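Local coordinates for protein putative glutaryl-CoA dehydrogenase (Thermus thermophilus, PDB 2EBA) that belongs to the acyl-CoA dehydrogenase family of flavoproteins and holds flavin-adenine dinucleotide in an assembly of four chains, at residues 24-29 with 83-88; 43-48 with 167-172; 58-63 with 73-78; 298-303 with 323-328. All blocks are in the same frame, centred on the assembly; numbering follows the deposited sequence.

Contact 1 (24-29 with 83-88)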
loop_
_atom_site.group_PDB
_atom_site.type_symbol
_atom_site.label_atom_id
_atom_site.label_comp_id
_atom_site.label_asym_id
_atom_site.label_seq_id
_atom_site.Cartn_x
_atom_site.Cartn_y
_atom_site.Cartn_z
ATOM N N ARG A 24 8.061 -34.257 10.341
ATOM C CA ARG A 24 9.203 -35.112 10.705
ATOM C C ARG A 24 9.863 -35.671 9.440
ATOM O O ARG A 24 11.072 -35.618 9.291
ATOM C CB ARG A 24 8.779 -36.306 11.569
ATOM C CG ARG A 24 8.819 -35.947 13.034
ATOM C CD ARG A 24 8.732 -37.181 13.900
ATOM N NE ARG A 24 7.453 -37.222 14.602
ATOM C CZ ARG A 24 6.427 -37.987 14.254
ATOM N NH1 ARG A 24 6.540 -38.792 13.199
ATOM N NH2 ARG A 24 5.286 -37.920 14.927
ATOM N N PHE A 25 9.065 -36.211 8.522
ATOM C CA PHE A 25 9.632 -36.748 7.296
ATOM C C PHE A 25 10.399 -35.703 6.506
ATOM O O PHE A 25 11.583 -35.884 6.247
ATOM C CB PHE A 25 8.517 -37.374 6.485
ATOM C CG PHE A 25 8.753 -37.373 5.031
ATOM C CD1 PHE A 25 9.848 -38.047 4.480
ATOM C CD2 PHE A 25 7.893 -36.685 4.193
ATOM C CE1 PHE A 25 10.083 -38.014 3.095
ATOM C CE2 PHE A 25 8.113 -36.657 2.818
ATOM C CZ PHE A 25 9.219 -37.323 2.272
ATOM N N LEU A 26 9.743 -34.596 6.187
ATOM C CA LEU A 26 10.371 -33.540 5.401
ATOM C C LEU A 26 11.584 -32.876 5.982
ATOM O O LEU A 26 12.450 -32.355 5.257
ATOM C CB LEU A 26 9.363 -32.456 5.130
ATOM C CG LEU A 26 8.309 -32.945 4.190
ATOM C CD1 LEU A 26 7.120 -32.031 4.368
ATOM C CD2 LEU A 26 8.855 -32.937 2.769
ATOM N N GLU A 27 11.602 -32.856 7.302
ATOM C CA GLU A 27 12.647 -32.204 8.041
ATOM C C GLU A 27 13.907 -33.006 8.104
ATOM O O GLU A 27 15.014 -32.457 8.247
ATOM C CB GLU A 27 12.153 -31.951 9.442
ATOM C CG GLU A 27 12.885 -30.857 10.124
ATOM C CD GLU A 27 11.905 -29.938 10.796
ATOM O OE1 GLU A 27 11.288 -30.340 11.809
ATOM O OE2 GLU A 27 11.723 -28.817 10.291
ATOM N N LYS A 28 13.792 -34.321 8.043
ATOM C CA LYS A 28 15.007 -35.069 8.112
ATOM C C LYS A 28 15.407 -35.486 6.700
ATOM O O LYS A 28 16.589 -35.679 6.422
ATOM C CB LYS A 28 14.847 -36.273 9.021
ATOM C CG LYS A 28 14.785 -37.596 8.325
ATOM C CD LYS A 28 15.424 -38.589 9.271
ATOM C CE LYS A 28 15.341 -40.004 8.747
ATOM N NZ LYS A 28 16.516 -40.714 9.323
ATOM N N GLU A 29 14.434 -35.599 5.798
ATOM C CA GLU A 29 14.722 -36.061 4.450
ATOM C C GLU A 29 14.765 -35.036 3.332
ATOM O O GLU A 29 15.346 -35.326 2.285
ATOM C CB GLU A 29 13.760 -37.167 4.069
ATOM C CG GLU A 29 14.199 -38.535 4.525
ATOM C CD GLU A 29 13.234 -39.630 4.093
ATOM O OE1 GLU A 29 12.683 -40.307 4.986
ATOM O OE2 GLU A 29 13.011 -39.816 2.867
ATOM N N GLU A 83 5.050 -27.015 1.381
ATOM C CA GLU A 83 5.411 -25.664 0.953
ATOM C C GLU A 83 6.350 -24.988 1.924
ATOM O O GLU A 83 7.227 -24.221 1.536
ATOM C CB GLU A 83 4.157 -24.811 0.805
ATOM C CG GLU A 83 4.373 -23.536 0.015
ATOM C CD GLU A 83 3.496 -23.476 -1.216
ATOM O OE1 GLU A 83 2.351 -23.980 -1.138
ATOM O OE2 GLU A 83 3.941 -22.921 -2.244
ATOM N N ARG A 84 6.182 -25.271 3.207
ATOM C CA ARG A 84 7.023 -24.691 4.233
ATOM C C ARG A 84 8.497 -25.046 3.942
ATOM O O ARG A 84 9.429 -24.340 4.352
ATOM C CB ARG A 84 6.610 -25.244 5.563
ATOM C CG ARG A 84 7.410 -24.797 6.745
ATOM C CD ARG A 84 6.752 -25.471 7.929
ATOM N NE ARG A 84 7.581 -25.548 9.124
ATOM C CZ ARG A 84 8.654 -26.336 9.262
ATOM N NH1 ARG A 84 9.060 -27.133 8.267
ATOM N NH2 ARG A 84 9.321 -26.349 10.415
ATOM N N VAL A 85 8.697 -26.163 3.254
ATOM C CA VAL A 85 10.054 -26.553 2.906
ATOM C C VAL A 85 10.359 -25.849 1.581
ATOM O O VAL A 85 11.300 -25.064 1.494
ATOM C CB VAL A 85 10.179 -28.066 2.718
ATOM C CG1 VAL A 85 11.585 -28.399 2.295
ATOM C CG2 VAL A 85 9.833 -28.786 4.012
ATOM N N ASP A 86 9.551 -26.142 0.561
ATOM C CA ASP A 86 9.703 -25.544 -0.760
ATOM C C ASP A 86 8.436 -25.735 -1.596
ATOM O O ASP A 86 7.860 -26.822 -1.607
ATOM C CB ASP A 86 10.881 -26.168 -1.493
ATOM C CG ASP A 86 11.212 -25.437 -2.784
ATOM O OD1 ASP A 86 11.921 -24.407 -2.725
ATOM O OD2 ASP A 86 10.742 -25.882 -3.853
ATOM N N SER A 87 8.016 -24.678 -2.297
ATOM C CA SER A 87 6.816 -24.712 -3.137
ATOM C C SER A 87 6.912 -25.779 -4.240
ATOM O O SER A 87 5.897 -26.289 -4.711
ATOM C CB SER A 87 6.571 -23.337 -3.791
ATOM O OG SER A 87 6.462 -22.286 -2.844
ATOM N N GLY A 88 8.127 -26.108 -4.663
ATOM C CA GLY A 88 8.275 -27.106 -5.700
ATOM C C GLY A 88 7.832 -28.476 -5.227
ATOM O O GLY A 88 7.249 -29.268 -5.984
#
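The guanidinium of Arg84 receives the carboxylate of Glu27 at its edge: OE2 of Glu27 lies in the guanidinium plane, 3.4 Å from NH2 of Arg84, while the two flat groups are turned 60° against each other. This is a salt bridge carrying a weak hydrogen bond, long but fairly straight, with an N-H...O angle of 162°. OE2 of Glu27 also stands 3.7 Å from NH1 of Arg84, so one carboxylate oxygen meets both terminal nitrogens. The Arg84 chain runs extended from CG to NE, which carries the charge across the gap, and its NE has a second acidic partner in Glu257. Beside this polar pair the contact is apolar, with CB of Leu26 meeting CG2 of Val85 at 3.9 Å. Both residues aim their first side-chain bond at the opposing segment, and their CA atoms are 7.4 Å apart. In the fold, the meeting joins two helices of the N-terminal region of an acyl-CoA dehydrogenase, 13-29 and 72-85, next to the short link into helix 87-107. Asp86 is the N-cap of that last helix: its OD2 accepts from Gly88 N at 2.7 Å, approached from above the carboxylate plane. OD1 of Asp86 bridges to Arg353, which also bonds to Val85 O. Across the link, Ser87 OG reaches Glu83 OE2 at 2.7 Å on that oxygen's anti lone pair.

Contact 2 (43-48 with 167-172)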
loop_
_atom_site.group_PDB
_atom_site.type_symbol
_atom_site.label_atom_id
_atom_site.label_comp_id
_atom_site.label_asym_id
_atom_site.label_seq_id
_atom_site.Cartn_x
_atom_site.Cartn_y
_atom_site.Cartn_z
ATOM N N PHE A 43 14.551 -31.537 -9.277
ATOM C CA PHE A 43 13.461 -32.026 -8.451
ATOM C C PHE A 43 13.896 -33.393 -7.964
ATOM O O PHE A 43 14.326 -34.233 -8.748
ATOM C CB PHE A 43 12.157 -32.179 -9.238
ATOM C CG PHE A 43 11.012 -32.680 -8.398
ATOM C CD1 PHE A 43 10.297 -31.802 -7.604
ATOM C CD2 PHE A 43 10.705 -34.034 -8.338
ATOM C CE1 PHE A 43 9.296 -32.253 -6.754
ATOM C CE2 PHE A 43 9.697 -34.500 -7.483
ATOM C CZ PHE A 43 8.994 -33.601 -6.691
ATOM N N PRO A 44 13.778 -33.637 -6.654
ATOM C CA PRO A 44 14.162 -34.912 -6.044
ATOM C C PRO A 44 13.172 -36.041 -6.290
ATOM O O PRO A 44 12.313 -36.304 -5.456
ATOM C CB PRO A 44 14.277 -34.556 -4.572
ATOM C CG PRO A 44 13.181 -33.524 -4.422
ATOM C CD PRO A 44 13.376 -32.660 -5.627
ATOM N N THR A 45 13.304 -36.718 -7.426
ATOM C CA THR A 45 12.401 -37.808 -7.769
ATOM C C THR A 45 12.328 -38.905 -6.720
ATOM O O THR A 45 11.267 -39.484 -6.497
ATOM C CB THR A 45 12.777 -38.449 -9.140
ATOM O OG1 THR A 45 14.115 -38.967 -9.098
ATOM C CG2 THR A 45 12.683 -37.415 -10.238
ATOM N N HIS A 46 13.449 -39.197 -6.062
ATOM C CA HIS A 46 13.497 -40.244 -5.043
ATOM C C HIS A 46 12.587 -39.918 -3.853
ATOM O O HIS A 46 12.468 -40.715 -2.917
ATOM C CB HIS A 46 14.908 -40.390 -4.515
ATOM C CG HIS A 46 15.382 -39.172 -3.778
ATOM N ND1 HIS A 46 15.789 -39.205 -2.465
ATOM C CD2 HIS A 46 15.451 -37.884 -4.158
ATOM C CE1 HIS A 46 16.093 -37.978 -2.070
ATOM N NE2 HIS A 46 15.898 -37.150 -3.079
ATOM N N LEU A 47 11.967 -38.746 -3.855
ATOM C CA LEU A 47 11.127 -38.430 -2.740
ATOM C C LEU A 47 9.681 -38.760 -3.091
ATOM O O LEU A 47 8.833 -38.831 -2.195
ATOM C CB LEU A 47 11.349 -36.977 -2.383
ATOM C CG LEU A 47 11.795 -36.601 -0.948
ATOM C CD1 LEU A 47 12.784 -37.629 -0.347
ATOM C CD2 LEU A 47 12.499 -35.237 -1.011
ATOM N N ILE A 48 9.402 -38.968 -4.374
ATOM C CA ILE A 48 8.059 -39.313 -4.800
ATOM C C ILE A 48 7.614 -40.633 -4.129
ATOM O O ILE A 48 6.487 -40.738 -3.641
ATOM C CB ILE A 48 8.008 -39.457 -6.304
ATOM C CG1 ILE A 48 8.343 -38.102 -6.921
ATOM C CG2 ILE A 48 6.663 -39.980 -6.749
ATOM C CD1 ILE A 48 8.610 -38.150 -8.369
ATOM N N GLY A 167 6.149 -32.110 -16.642
ATOM C CA GLY A 167 6.160 -32.365 -18.070
ATOM C C GLY A 167 7.086 -33.488 -18.510
ATOM O O GLY A 167 6.687 -34.333 -19.314
ATOM N N ASN A 168 8.316 -33.507 -17.990
ATOM C CA ASN A 168 9.293 -34.548 -18.337
ATOM C C ASN A 168 9.365 -35.751 -17.383
ATOM O O ASN A 168 10.173 -36.657 -17.586
ATOM C CB ASN A 168 10.699 -33.951 -18.475
ATOM C CG ASN A 168 10.894 -33.237 -19.784
ATOM O OD1 ASN A 168 10.280 -32.205 -20.038
ATOM N ND2 ASN A 168 11.747 -33.789 -20.630
ATOM N N LEU A 169 8.533 -35.768 -16.348
ATOM C CA LEU A 169 8.532 -36.881 -15.409
ATOM C C LEU A 169 7.329 -37.774 -15.688
ATOM O O LEU A 169 7.354 -38.977 -15.423
ATOM C CB LEU A 169 8.436 -36.371 -13.960
ATOM C CG LEU A 169 9.496 -35.449 -13.346
ATOM C CD1 LEU A 169 9.058 -35.028 -11.944
ATOM C CD2 LEU A 169 10.823 -36.162 -13.281
ATOM N N ALA A 170 6.286 -37.170 -16.251
ATOM C CA ALA A 170 5.021 -37.847 -16.513
ATOM C C ALA A 170 4.965 -38.938 -17.567
ATOM O O ALA A 170 5.603 -38.853 -18.612
ATOM C CB ALA A 170 3.948 -36.805 -16.816
ATOM N N HIS A 171 4.181 -39.970 -17.266
ATOM C CA HIS A 171 3.951 -41.068 -18.194
ATOM C C HIS A 171 2.572 -40.769 -18.758
ATOM O O HIS A 171 2.252 -41.138 -19.885
ATOM C CB HIS A 171 3.891 -42.418 -17.485
ATOM C CG HIS A 171 4.985 -42.629 -16.493
ATOM N ND1 HIS A 171 4.906 -42.174 -15.193
ATOM C CD2 HIS A 171 6.187 -43.243 -16.607
ATOM C CE1 HIS A 171 6.012 -42.502 -14.548
ATOM N NE2 HIS A 171 6.805 -43.151 -15.383
ATOM N N LEU A 172 1.756 -40.093 -17.957
ATOM C CA LEU A 172 0.398 -39.746 -18.362
ATOM C C LEU A 172 0.234 -38.230 -18.344
ATOM O O LEU A 172 0.622 -37.570 -17.387
ATOM C CB LEU A 172 -0.611 -40.397 -17.409
ATOM C CG LEU A 172 -2.035 -40.546 -17.944
ATOM C CD1 LEU A 172 -2.014 -41.438 -19.180
ATOM C CD2 LEU A 172 -2.935 -41.134 -16.877
#
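Leu169 sends its two methyl branches to two different partners on segment 43-48. CD1 lies 4.1 Å from CD2 of Phe43, at a slant to the ring, and CD2 lies 3.8 Å from the methyl CG2 of Thr45. The Leu169 side chain crosses that of Phe43 at about a right angle, and its forked end, one methyl to each, spans both residues; no hydrogen bond passes between the segments. Thr45 offers its methyl because CG2 stands anti to the carbonyl carbon, with OG1 at chi1 60°. One step out, CD of Pro44 sits 3.6 Å above one face of the Phe43 ring, toward the rim, and CG1 of Ile48 lies at the ring's edge in plane. The ring also meets that of Phe92 on helix 87-107, planes about 25° apart. The backbone behind is folded tightly: Pro44 is the centre of an inverse gamma turn, closed by a weak bond from Thr45 N to Phe43 O (3.0 Å). On the other segment, Asn168 OD1 is bonded to Ser213 OG and Leu169 packs on Val211. The arrangement is a loop-to-loop junction of the acyl-CoA dehydrogenase fold, where the helical N-terminal part meets the beta-rich middle part.

Contact 3 (58-63 with 73-78)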
loop_
_atom_site.group_PDB
_atom_site.type_symbol
_atom_site.label_atom_id
_atom_site.label_comp_id
_atom_site.label_asym_id
_atom_site.label_seq_id
_atom_site.Cartn_x
_atom_site.Cartn_y
_atom_site.Cartn_z
ATOM N N GLY A 58 -2.835 -37.732 -3.407
ATOM C CA GLY A 58 -4.274 -37.833 -3.493
ATOM C C GLY A 58 -4.770 -38.273 -2.135
ATOM O O GLY A 58 -5.527 -39.236 -2.034
ATOM N N PRO A 59 -4.410 -37.538 -1.061
ATOM C CA PRO A 59 -4.843 -37.912 0.284
ATOM C C PRO A 59 -6.321 -38.115 0.547
ATOM O O PRO A 59 -6.687 -38.999 1.324
ATOM C CB PRO A 59 -4.220 -36.841 1.171
ATOM C CG PRO A 59 -4.101 -35.675 0.287
ATOM C CD PRO A 59 -3.796 -36.198 -1.080
ATOM N N THR A 60 -7.169 -37.339 -0.121
ATOM C CA THR A 60 -8.596 -37.455 0.126
ATOM C C THR A 60 -9.312 -38.551 -0.651
ATOM O O THR A 60 -10.448 -38.887 -0.336
ATOM C CB THR A 60 -9.300 -36.139 -0.173
ATOM O OG1 THR A 60 -9.276 -35.917 -1.584
ATOM C CG2 THR A 60 -8.580 -34.986 0.528
ATOM N N LEU A 61 -8.667 -39.095 -1.675
ATOM C CA LEU A 61 -9.320 -40.134 -2.451
ATOM C C LEU A 61 -9.564 -41.433 -1.677
ATOM O O LEU A 61 -8.820 -41.778 -0.762
ATOM C CB LEU A 61 -8.520 -40.400 -3.725
ATOM C CG LEU A 61 -8.475 -39.171 -4.646
ATOM C CD1 LEU A 61 -7.884 -39.564 -6.000
ATOM C CD2 LEU A 61 -9.881 -38.619 -4.837
ATOM N N PRO A 62 -10.627 -42.169 -2.043
ATOM C CA PRO A 62 -11.052 -43.436 -1.438
ATOM C C PRO A 62 -9.995 -44.530 -1.460
ATOM O O PRO A 62 -9.359 -44.775 -2.486
ATOM C CB PRO A 62 -12.272 -43.822 -2.266
ATOM C CG PRO A 62 -12.802 -42.502 -2.737
ATOM C CD PRO A 62 -11.543 -41.791 -3.131
ATOM N N PRO A 63 -9.795 -45.209 -0.318
ATOM C CA PRO A 63 -8.808 -46.285 -0.220
ATOM C C PRO A 63 -9.013 -47.328 -1.316
ATOM O O PRO A 63 -8.076 -48.040 -1.681
ATOM C CB PRO A 63 -9.060 -46.860 1.172
ATOM C CG PRO A 63 -9.533 -45.678 1.940
ATOM C CD PRO A 63 -10.481 -45.012 0.969
ATOM N N ALA A 73 -8.878 -31.032 5.223
ATOM C CA ALA A 73 -8.017 -30.309 6.144
ATOM C C ALA A 73 -6.647 -31.005 6.147
ATOM O O ALA A 73 -5.602 -30.352 6.089
ATOM C CB ALA A 73 -8.627 -30.313 7.539
ATOM N N ALA A 74 -6.663 -32.333 6.188
ATOM C CA ALA A 74 -5.433 -33.120 6.199
ATOM C C ALA A 74 -4.627 -32.890 4.927
ATOM O O ALA A 74 -3.402 -32.822 4.975
ATOM C CB ALA A 74 -5.757 -34.621 6.362
ATOM N N TYR A 75 -5.311 -32.785 3.791
ATOM C CA TYR A 75 -4.643 -32.537 2.518
ATOM C C TYR A 75 -4.027 -31.149 2.622
ATOM O O TYR A 75 -2.858 -30.951 2.306
ATOM C CB TYR A 75 -5.659 -32.609 1.364
ATOM C CG TYR A 75 -5.158 -32.146 -0.005
ATOM C CD1 TYR A 75 -3.893 -32.504 -0.476
ATOM C CD2 TYR A 75 -5.975 -31.379 -0.839
ATOM C CE1 TYR A 75 -3.461 -32.107 -1.741
ATOM C CE2 TYR A 75 -5.556 -30.979 -2.096
ATOM C CZ TYR A 75 -4.298 -31.343 -2.543
ATOM O OH TYR A 75 -3.872 -30.921 -3.784
ATOM N N GLY A 76 -4.828 -30.195 3.094
ATOM C CA GLY A 76 -4.346 -28.838 3.252
ATOM C C GLY A 76 -3.131 -28.821 4.148
ATOM O O GLY A 76 -2.165 -28.121 3.876
ATOM N N LEU A 77 -3.179 -29.612 5.215
ATOM C CA LEU A 77 -2.085 -29.701 6.170
ATOM C C LEU A 77 -0.813 -30.309 5.597
ATOM O O LEU A 77 0.270 -29.947 6.027
ATOM C CB LEU A 77 -2.510 -30.491 7.413
ATOM C CG LEU A 77 -3.503 -29.794 8.356
ATOM C CD1 LEU A 77 -4.030 -30.768 9.410
ATOM C CD2 LEU A 77 -2.825 -28.614 9.016
ATOM N N ILE A 78 -0.909 -31.235 4.651
ATOM C CA ILE A 78 0.322 -31.785 4.118
ATOM C C ILE A 78 0.902 -30.754 3.145
ATOM O O ILE A 78 2.116 -30.600 3.030
ATOM C CB ILE A 78 0.125 -33.159 3.403
ATOM C CG1 ILE A 78 -0.413 -32.956 2.002
ATOM C CG2 ILE A 78 -0.790 -34.057 4.200
ATOM C CD1 ILE A 78 0.588 -33.346 0.970
#
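Pro59 and Tyr75 bring their CA atoms to 5.8 Å of each other, Pro59 from a type I beta turn running from Gly58 to Leu61 and Tyr75 from a regular turn of helix 72-85. The turn is closed by the bond from Leu61 N to Gly58 O at 3.2 Å, and Gly58 enters it with a positive phi of 63°. This pairing folds the loop after helix 48-54 back on the helix that follows it, inside the helical N-terminal region of an acyl-CoA dehydrogenase. Pro59 is the main contributor from the loop. Its CG comes to 3.3 Å from CD1 of Tyr75, a tight approach, and to 3.6 Å from CB of the same residue; CD of Pro59 follows at 3.7 Å from CD1 of Tyr75. The proline ring thus lies against one side of the tyrosine, from CB to CD1, and meets the aromatic plane at a slant. Thr60 adds its methyl beside it, CG2 at 3.9 Å from CB of Tyr75, so that CB is touched by both loop residues. Tyr75 can present this flank because its CG is anti to the backbone N (chi1 170°), while its side chain also packs on Phe246 of helix 235-269. No hydrogen bond crosses between the segments, but two polar atoms find partners on helix 87-107. Gly58 N bonds to Ser97 OG, a residue on which Pro59 also packs, and the next serine serves the far end of the ring: the hydroxyl OH of Tyr75 is hydrogen-bonded to Ser98 OG.

Contact 4 (298-303 with 323-328)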
loop_
_atom_site.group_PDB
_atom_site.type_symbol
_atom_site.label_atom_id
_atom_site.label_comp_id
_atom_site.label_asym_id
_atom_site.label_seq_id
_atom_site.Cartn_x
_atom_site.Cartn_y
_atom_site.Cartn_z
ATOM N N LEU A 298 -4.731 -18.944 7.827
ATOM C CA LEU A 298 -5.111 -20.249 8.369
ATOM C C LEU A 298 -6.613 -20.377 8.542
ATOM O O LEU A 298 -7.192 -21.430 8.259
ATOM C CB LEU A 298 -4.447 -20.502 9.718
ATOM C CG LEU A 298 -3.044 -21.085 9.722
ATOM C CD1 LEU A 298 -2.741 -21.553 11.127
ATOM C CD2 LEU A 298 -2.948 -22.266 8.761
ATOM N N LEU A 299 -7.243 -19.309 9.012
ATOM C CA LEU A 299 -8.679 -19.322 9.202
ATOM C C LEU A 299 -9.410 -19.518 7.881
ATOM O O LEU A 299 -10.351 -20.298 7.806
ATOM C CB LEU A 299 -9.133 -18.032 9.886
ATOM C CG LEU A 299 -9.089 -18.016 11.422
ATOM C CD1 LEU A 299 -9.382 -16.624 11.890
ATOM C CD2 LEU A 299 -10.115 -18.978 12.012
ATOM N N LEU A 300 -8.983 -18.814 6.839
ATOM C CA LEU A 300 -9.618 -18.960 5.529
ATOM C C LEU A 300 -9.491 -20.414 5.078
ATOM O O LEU A 300 -10.469 -21.034 4.662
ATOM C CB LEU A 300 -8.950 -18.052 4.472
ATOM C CG LEU A 300 -9.147 -16.536 4.522
ATOM C CD1 LEU A 300 -8.508 -15.889 3.300
ATOM C CD2 LEU A 300 -10.629 -16.208 4.563
ATOM N N ALA A 301 -8.265 -20.930 5.174
ATOM C CA ALA A 301 -7.917 -22.284 4.769
ATOM C C ALA A 301 -8.709 -23.319 5.542
ATOM O O ALA A 301 -9.223 -24.277 4.965
ATOM C CB ALA A 301 -6.430 -22.511 4.974
ATOM N N TRP A 302 -8.783 -23.127 6.849
ATOM C CA TRP A 302 -9.528 -24.028 7.710
ATOM C C TRP A 302 -11.006 -24.015 7.336
ATOM O O TRP A 302 -11.606 -25.060 7.160
ATOM C CB TRP A 302 -9.373 -23.612 9.175
ATOM C CG TRP A 302 -10.414 -24.222 10.075
ATOM C CD1 TRP A 302 -10.420 -25.487 10.595
ATOM C CD2 TRP A 302 -11.667 -23.635 10.437
ATOM N NE1 TRP A 302 -11.606 -25.726 11.247
ATOM C CE2 TRP A 302 -12.391 -24.607 11.164
ATOM C CE3 TRP A 302 -12.252 -22.382 10.212
ATOM C CZ2 TRP A 302 -13.675 -24.365 11.665
ATOM C CZ3 TRP A 302 -13.532 -22.140 10.713
ATOM C CH2 TRP A 302 -14.227 -23.129 11.428
ATOM N N ARG A 303 -11.587 -22.825 7.214
ATOM C CA ARG A 303 -13.005 -22.680 6.882
ATOM C C ARG A 303 -13.369 -23.354 5.571
ATOM O O ARG A 303 -14.409 -23.993 5.449
ATOM C CB ARG A 303 -13.375 -21.192 6.802
ATOM C CG ARG A 303 -14.824 -20.921 6.409
ATOM C CD ARG A 303 -15.711 -21.739 7.281
ATOM N NE ARG A 303 -17.122 -21.612 6.973
ATOM C CZ ARG A 303 -18.004 -22.553 7.272
ATOM N NH1 ARG A 303 -17.586 -23.662 7.864
ATOM N NH2 ARG A 303 -19.289 -22.381 7.000
ATOM N N ARG A 323 -5.982 -16.210 -3.717
ATOM C CA ARG A 323 -5.586 -14.832 -3.983
ATOM C C ARG A 323 -5.006 -14.173 -2.751
ATOM O O ARG A 323 -3.881 -13.676 -2.781
ATOM C CB ARG A 323 -6.803 -14.038 -4.454
ATOM C CG ARG A 323 -6.536 -12.591 -4.834
ATOM C CD ARG A 323 -7.583 -11.709 -4.188
ATOM N NE ARG A 323 -7.752 -10.432 -4.858
ATOM C CZ ARG A 323 -8.229 -9.350 -4.264
ATOM N NH1 ARG A 323 -8.577 -9.386 -2.983
ATOM N NH2 ARG A 323 -8.376 -8.235 -4.959
ATOM N N GLN A 324 -5.770 -14.179 -1.661
ATOM C CA GLN A 324 -5.319 -13.559 -0.413
ATOM C C GLN A 324 -4.071 -14.191 0.202
ATOM O O GLN A 324 -3.099 -13.500 0.502
ATOM C CB GLN A 324 -6.429 -13.576 0.640
ATOM C CG GLN A 324 -7.647 -12.743 0.308
ATOM C CD GLN A 324 -7.312 -11.307 -0.026
ATOM O OE1 GLN A 324 -7.179 -10.953 -1.193
ATOM N NE2 GLN A 324 -7.163 -10.474 0.998
ATOM N N ASN A 325 -4.091 -15.504 0.391
ATOM C CA ASN A 325 -2.963 -16.176 1.015
ATOM C C ASN A 325 -1.646 -16.111 0.254
ATOM O O ASN A 325 -0.593 -15.892 0.846
ATOM C CB ASN A 325 -3.317 -17.642 1.319
ATOM C CG ASN A 325 -4.410 -17.771 2.371
ATOM O OD1 ASN A 325 -4.754 -18.877 2.797
ATOM N ND2 ASN A 325 -4.959 -16.640 2.795
ATOM N N VAL A 326 -1.684 -16.314 -1.054
ATOM C CA VAL A 326 -0.447 -16.271 -1.825
ATOM C C VAL A 326 0.127 -14.853 -1.841
ATOM O O VAL A 326 1.332 -14.667 -1.664
ATOM C CB VAL A 326 -0.676 -16.814 -3.274
ATOM C CG1 VAL A 326 0.618 -16.742 -4.090
ATOM C CG2 VAL A 326 -1.176 -18.267 -3.201
ATOM N N TRP A 327 -0.743 -13.859 -2.017
ATOM C CA TRP A 327 -0.328 -12.469 -2.047
ATOM C C TRP A 327 0.402 -12.139 -0.761
ATOM O O TRP A 327 1.485 -11.551 -0.773
ATOM C CB TRP A 327 -1.548 -11.558 -2.161
ATOM C CG TRP A 327 -1.216 -10.111 -2.265
ATOM C CD1 TRP A 327 -1.939 -9.068 -1.758
ATOM C CD2 TRP A 327 -0.131 -9.531 -2.998
ATOM N NE1 TRP A 327 -1.373 -7.874 -2.134
ATOM C CE2 TRP A 327 -0.263 -8.128 -2.897
ATOM C CE3 TRP A 327 0.945 -10.062 -3.735
ATOM C CZ2 TRP A 327 0.639 -7.243 -3.510
ATOM C CZ3 TRP A 327 1.851 -9.178 -4.347
ATOM C CH2 TRP A 327 1.686 -7.787 -4.228
ATOM N N LYS A 328 -0.214 -12.519 0.351
ATOM C CA LYS A 328 0.343 -12.270 1.677
ATOM C C LYS A 328 1.680 -12.958 1.862
ATOM O O LYS A 328 2.615 -12.359 2.372
ATOM C CB LYS A 328 -0.649 -12.712 2.762
ATOM C CG LYS A 328 -1.871 -11.819 2.828
ATOM C CD LYS A 328 -2.941 -12.324 3.770
ATOM C CE LYS A 328 -4.133 -11.404 3.710
ATOM N NZ LYS A 328 -5.201 -11.902 4.615
#
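Leu300 of helix 281-309 meets Asn325 and Gln324 of helix 315-340 by van der Waals contact alone, in the C-terminal helical part of an acyl-CoA dehydrogenase. The CA atoms of Leu300 and Asn325 are 8.5 Å apart, and CD1 of Leu300 touches the amide end of Asn325. The same methyl lies 4.1 Å from CB of Gln324. Only the root of the glutamine takes part: a bend at chi2 (-54°) leads its amide away from Leu300. Hydrogen bonding lies beside the contact. OE1 of Gln324 accepts from NH1 of Arg323 at 2.8 Å, the donor standing 40° out of the carbonyl plane and the N-H...O angle only 135°, while Gln324 NE2 bonds to Glu296 of the second subunit. Among charged pairs, Lys328 NZ with Glu296 of its own chain joins the two helices; across the subunit interface, Lys328 NZ pairs with Glu296 and Arg323 NH1 with Glu289 of the second subunit. The Trp302 rings of the two subunits meet, nearly parallel, and Leu300 packs on Tyr5 of the second subunit. Between the segments the contact is thus non-directional; the directional bonds lie beside it, and Lys328 probably links helix pair and subunit interface.

Contacts 1 and 3 share helix 72-85, and contact 3 is nested within the loops closed by both contact 1 and contact 2. Contacts 1 and 2, whose segments alternate along the chain and whose centres are about 17 Å apart, touch directly: Gly88 O is 3.7 Å from Phe43 CE1, and Phe25 CZ is 4.2 Å from Leu47 CG. Contacts 2 and 4 lie on opposite sides of the chain's centre, about 28 Å between centres, and contact 4 alone reaches another subunit. Contacts 2, 3 and 4 stand back from bound flavin-adenine dinucleotide, the side chains of Leu169, Tyr75 and Gln324 lying about 11, 12 and 14 Å from a bound molecule.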